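Local coordinates for D-2-hydroxyacid dehydrogensase protein (Ketogulonicigenium vulgare, PDB 4LSW) that probably uses a nicotinamide cofactor bound to its Rossmann-type domain to interconvert D-2-hydroxyacids and 2-oxoacids, at residues D258-E261 against G262-N265; N237-E240 against E241-I244. One frame throughout, in Å; residues are numbered along the deposited sequence.

Contact 1. Residues D258-E261 against G262-N265; sequences DVFE and GEPN
Glu263 folds its side chain back over a tight turn so that OE1 takes the backbone N-H of Phe260, with 3.0 Å between Phe260 N and Glu263 OE1 and an N-H...O angle of 153°. The donor comes from above the carboxylate plane. Packing is tight here: Glu263 OE1 also lies 3.5 Å from Val259 CG2. The Phe260 ring turns only its edge to this oxygen, CD1 standing 4.2 Å from Glu263 OE1. Glu263 CG stands between its own backbone N and carbonyl carbon (chi1 64°), and the chain then runs extended, which carries CG to 3.4 Å from Phe260 O and the carboxylate onward to Phe260 N. Beneath it, Phe260 to Glu263 form a type II beta turn, closed by the bond from Glu263 N to Phe260 O (3.3 Å); Gly262, with positive phi, holds the third position. Glu263 OE2 bonds to His281 ND1, a pairing consistent with the Glu-His pair of D-2-hydroxyacid dehydrogenase active sites. Cut back to an alanine, Glu263 would probably leave the Phe260 N-H without this acceptor and His281 without its carboxylate partner. The other side is looser and faces solvent: Glu261, Gly262 and Asn265 are exposed, and the Glu261 side chain touches Gly262 mainly through CB. The turn lies in the loop between strand 254-257 and helix 269-272; just past the strand, Asp258 receives the N-H groups of His282 and Ala283 and packs on Leu107 and Met111 of helix 101-116.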
loop_
_atom_site.group_PDB
_atom_site.type_symbol
_atom_site.label_atom_id
_atom_site.label_comp_id
_atom_site.label_asym_id
_atom_site.label_seq_id
_atom_site.Cartn_x
_atom_site.Cartn_y
_atom_site.Cartn_z
ATOM N N ASP A 258 1.376 9.011 -2.733
ATOM C CA ASP A 258 1.167 7.893 -3.640
ATOM C C ASP A 258 -0.223 7.301 -3.409
ATOM O O ASP A 258 -0.636 6.405 -4.120
ATOM C CB ASP A 258 2.272 6.831 -3.448
ATOM C CG ASP A 258 2.226 5.707 -4.500
ATOM O OD1 ASP A 258 2.268 6.010 -5.719
ATOM O OD2 ASP A 258 2.156 4.527 -4.075
ATOM N N VAL A 259 -0.957 7.810 -2.426
ATOM C CA VAL A 259 -2.273 7.257 -2.143
ATOM C C VAL A 259 -3.223 8.390 -1.780
ATOM O O VAL A 259 -2.807 9.397 -1.195
ATOM C CB VAL A 259 -2.197 6.272 -0.993
ATOM C CG1 VAL A 259 -1.743 6.997 0.211
ATOM C CG2 VAL A 259 -3.539 5.578 -0.751
ATOM N N PHE A 260 -4.489 8.238 -2.161
ATOM C CA PHE A 260 -5.473 9.306 -1.987
ATOM C C PHE A 260 -6.849 8.726 -1.684
ATOM O O PHE A 260 -7.189 7.646 -2.159
ATOM C CB PHE A 260 -5.606 10.138 -3.265
ATOM C CG PHE A 260 -4.307 10.657 -3.822
ATOM C CD1 PHE A 260 -3.509 9.849 -4.624
ATOM C CD2 PHE A 260 -3.914 11.964 -3.593
ATOM C CE1 PHE A 260 -2.320 10.337 -5.150
ATOM C CE2 PHE A 260 -2.734 12.462 -4.119
ATOM C CZ PHE A 260 -1.932 11.637 -4.907
ATOM N N GLU A 261 -7.647 9.453 -0.905
ATOM C CA GLU A 261 -9.042 9.073 -0.707
ATOM C C GLU A 261 -9.757 9.101 -2.052
ATOM O O GLU A 261 -9.611 10.055 -2.819
ATOM C CB GLU A 261 -9.735 10.027 0.273
ATOM C CG GLU A 261 -9.314 9.870 1.729
ATOM C CD GLU A 261 -9.832 8.605 2.393
ATOM O OE1 GLU A 261 -10.633 7.862 1.782
ATOM O OE2 GLU A 261 -9.432 8.347 3.546
ATOM N N GLY A 262 -10.497 8.036 -2.349
ATOM C CA GLY A 262 -11.265 7.971 -3.581
ATOM C C GLY A 262 -10.468 7.822 -4.871
ATOM O O GLY A 262 -11.009 8.024 -5.960
ATOM N N GLU A 263 -9.190 7.472 -4.754
ATOM C CA GLU A 263 -8.347 7.237 -5.922
ATOM C C GLU A 263 -8.983 6.203 -6.845
ATOM O O GLU A 263 -9.666 5.287 -6.381
ATOM C CB GLU A 263 -6.950 6.770 -5.491
ATOM C CG GLU A 263 -6.949 5.438 -4.771
ATOM C CD GLU A 263 -5.575 5.027 -4.293
ATOM O OE1 GLU A 263 -4.735 5.920 -4.064
ATOM O OE2 GLU A 263 -5.349 3.810 -4.144
ATOM N N PRO A 264 -8.753 6.335 -8.160
ATOM C CA PRO A 264 -7.897 7.299 -8.864
ATOM C C PRO A 264 -8.527 8.684 -9.013
ATOM O O PRO A 264 -7.890 9.589 -9.557
ATOM C CB PRO A 264 -7.744 6.657 -10.248
ATOM C CG PRO A 264 -9.062 5.976 -10.446
ATOM C CD PRO A 264 -9.409 5.405 -9.098
ATOM N N ASN A 265 -9.763 8.835 -8.552
ATOM C CA ASN A 265 -10.433 10.123 -8.596
ATOM C C ASN A 265 -10.074 10.924 -7.360
ATOM O O ASN A 265 -10.924 11.170 -6.498
ATOM C CB ASN A 265 -11.949 9.942 -8.691
ATOM C CG ASN A 265 -12.371 9.191 -9.941
ATOM O OD1 ASN A 265 -12.888 8.077 -9.860
ATOM N ND2 ASN A 265 -12.149 9.794 -11.100
#

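Contact 2. Residues N237-E240 against E241-I244; sequences NIDE and EALI
Asp239 caps the start of a helix by accepting the backbone N-H of Ala242: Asp239 OD1 and Ala242 N are 3.0 Å apart in a nearly straight bond (167°). The torsion that allows this puts CG anti to the backbone N of Asp239 (chi1 -176°), swinging the carboxylate forward along the first turn. Ala242 N reaches OD1 from well above the carboxylate plane, 68° out of it, and the same group lies against the methyl of Ala242, with Asp239 CG 3.5 Å from Ala242 CB. A negative group at the N-cap would be expected to interact well with the helix dipole, which should help keep the acid ionised. Backbone bonds take over as the helix gets under way: Leu243 N donates to Asp239 O at 2.9 Å, and Ile244 N to Glu240 O at 2.8 Å. The side chain of Ile244 leans over that second acceptor, CG1 coming to 3.2 Å from Glu240 O. Between the larger apolar side chains the contact is slight: Ile238 CG2 meets Leu243 CD2 at 3.9 Å. The other acidic groups turn to outside partners: Glu240 OE2 accepts from Glu261 N, and Glu241 OE2 forms a salt bridge with Arg269. The cap is the loop-to-helix junction of the beta-alpha-beta crossover that runs from strand 228-231 through helix 240-249 to strand 254-257. Ile238 and Leu243 both rest on Leu229 of the first strand; Ala242 and Leu243 also meet Ile220 of helix 217-223, while Leu243 and Ile244 reach Phe270 of helix 269-272.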
loop_
_atom_site.group_PDB
_atom_site.type_symbol
_atom_site.label_atom_id
_atom_site.label_comp_id
_atom_site.label_asym_id
_atom_site.label_seq_id
_atom_site.Cartn_x
_atom_site.Cartn_y
_atom_site.Cartn_z
ATOM N N ASN A 237 -5.413 7.354 7.068
ATOM C CA ASN A 237 -4.623 7.805 8.204
ATOM C C ASN A 237 -4.165 9.251 8.117
ATOM O O ASN A 237 -3.498 9.752 9.028
ATOM C CB ASN A 237 -3.441 6.877 8.434
ATOM C CG ASN A 237 -3.836 5.628 9.185
ATOM O OD1 ASN A 237 -4.768 5.648 9.995
ATOM N ND2 ASN A 237 -3.137 4.538 8.925
ATOM N N ILE A 238 -4.540 9.926 7.035
ATOM C CA ILE A 238 -4.292 11.360 6.908
ATOM C C ILE A 238 -5.598 12.132 6.708
ATOM O O ILE A 238 -6.449 11.745 5.902
ATOM C CB ILE A 238 -3.309 11.663 5.772
ATOM C CG1 ILE A 238 -1.983 10.942 6.036
ATOM C CG2 ILE A 238 -3.075 13.163 5.635
ATOM C CD1 ILE A 238 -0.938 11.180 4.976
ATOM N N ASP A 239 -5.748 13.214 7.467
ATOM C CA ASP A 239 -6.868 14.132 7.288
ATOM C C ASP A 239 -6.569 14.985 6.051
ATOM O O ASP A 239 -5.790 15.942 6.117
ATOM C CB ASP A 239 -7.019 15.010 8.537
ATOM C CG ASP A 239 -8.223 15.946 8.475
ATOM O OD1 ASP A 239 -8.689 16.285 7.374
ATOM O OD2 ASP A 239 -8.687 16.356 9.561
ATOM N N GLU A 240 -7.176 14.641 4.920
ATOM C CA GLU A 240 -6.904 15.350 3.666
ATOM C C GLU A 240 -7.360 16.808 3.656
ATOM O O GLU A 240 -6.721 17.652 3.035
ATOM C CB GLU A 240 -7.480 14.604 2.452
ATOM C CG GLU A 240 -6.793 13.269 2.170
ATOM C CD GLU A 240 -7.122 12.700 0.801
ATOM O OE1 GLU A 240 -7.900 13.321 0.041
ATOM O OE2 GLU A 240 -6.587 11.621 0.482
ATOM N N GLU A 241 -8.468 17.105 4.334
ATOM C CA GLU A 241 -8.906 18.493 4.454
ATOM C C GLU A 241 -7.899 19.332 5.231
ATOM O O GLU A 241 -7.577 20.457 4.839
ATOM C CB GLU A 241 -10.275 18.564 5.132
ATOM C CG GLU A 241 -11.430 18.078 4.260
ATOM C CD GLU A 241 -11.689 18.957 3.039
ATOM O OE1 GLU A 241 -11.235 20.119 3.005
ATOM O OE2 GLU A 241 -12.355 18.471 2.109
ATOM N N ALA A 242 -7.379 18.766 6.319
ATOM C CA ALA A 242 -6.348 19.443 7.097
ATOM C C ALA A 242 -5.063 19.571 6.281
ATOM O O ALA A 242 -4.366 20.582 6.381
ATOM C CB ALA A 242 -6.074 18.708 8.379
ATOM N N LEU A 243 -4.757 18.540 5.490
ATOM C CA LEU A 243 -3.533 18.524 4.696
ATOM C C LEU A 243 -3.593 19.584 3.600
ATOM O O LEU A 243 -2.659 20.369 3.417
ATOM C CB LEU A 243 -3.316 17.133 4.092
ATOM C CG LEU A 243 -2.111 16.964 3.156
ATOM C CD1 LEU A 243 -0.848 17.401 3.861
ATOM C CD2 LEU A 243 -1.997 15.520 2.710
ATOM N N ILE A 244 -4.723 19.642 2.896
ATOM C CA ILE A 244 -4.880 20.609 1.825
ATOM C C ILE A 244 -4.825 22.049 2.344
ATOM O O ILE A 244 -4.135 22.891 1.780
ATOM C CB ILE A 244 -6.177 20.340 1.040
ATOM C CG1 ILE A 244 -6.020 19.033 0.255
ATOM C CG2 ILE A 244 -6.467 21.475 0.083
ATOM C CD1 ILE A 244 -7.318 18.466 -0.280
#

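Overall arrangement
Contact 2 comes first along the chain and contact 1 second, their centres 12 Å apart in the NAD-binding domain. Helix 240-249 and strand 254-257 join them: contact 2 starts the helix after strand 228-231, and contact 1 follows strand 254-257, the next and neighbouring strand of the parallel sheet. Both lie at the carboxy ends of adjacent strands, contact 2 where a loop passes into a helix and contact 1 in a loop, on the edge where Rossmann domains commonly place their binding sites. The two touch through the Glu240 side chain, which also packs against Phe260 CA. The start of one helix is thereby tied to the turn that carries Glu263 toward His281.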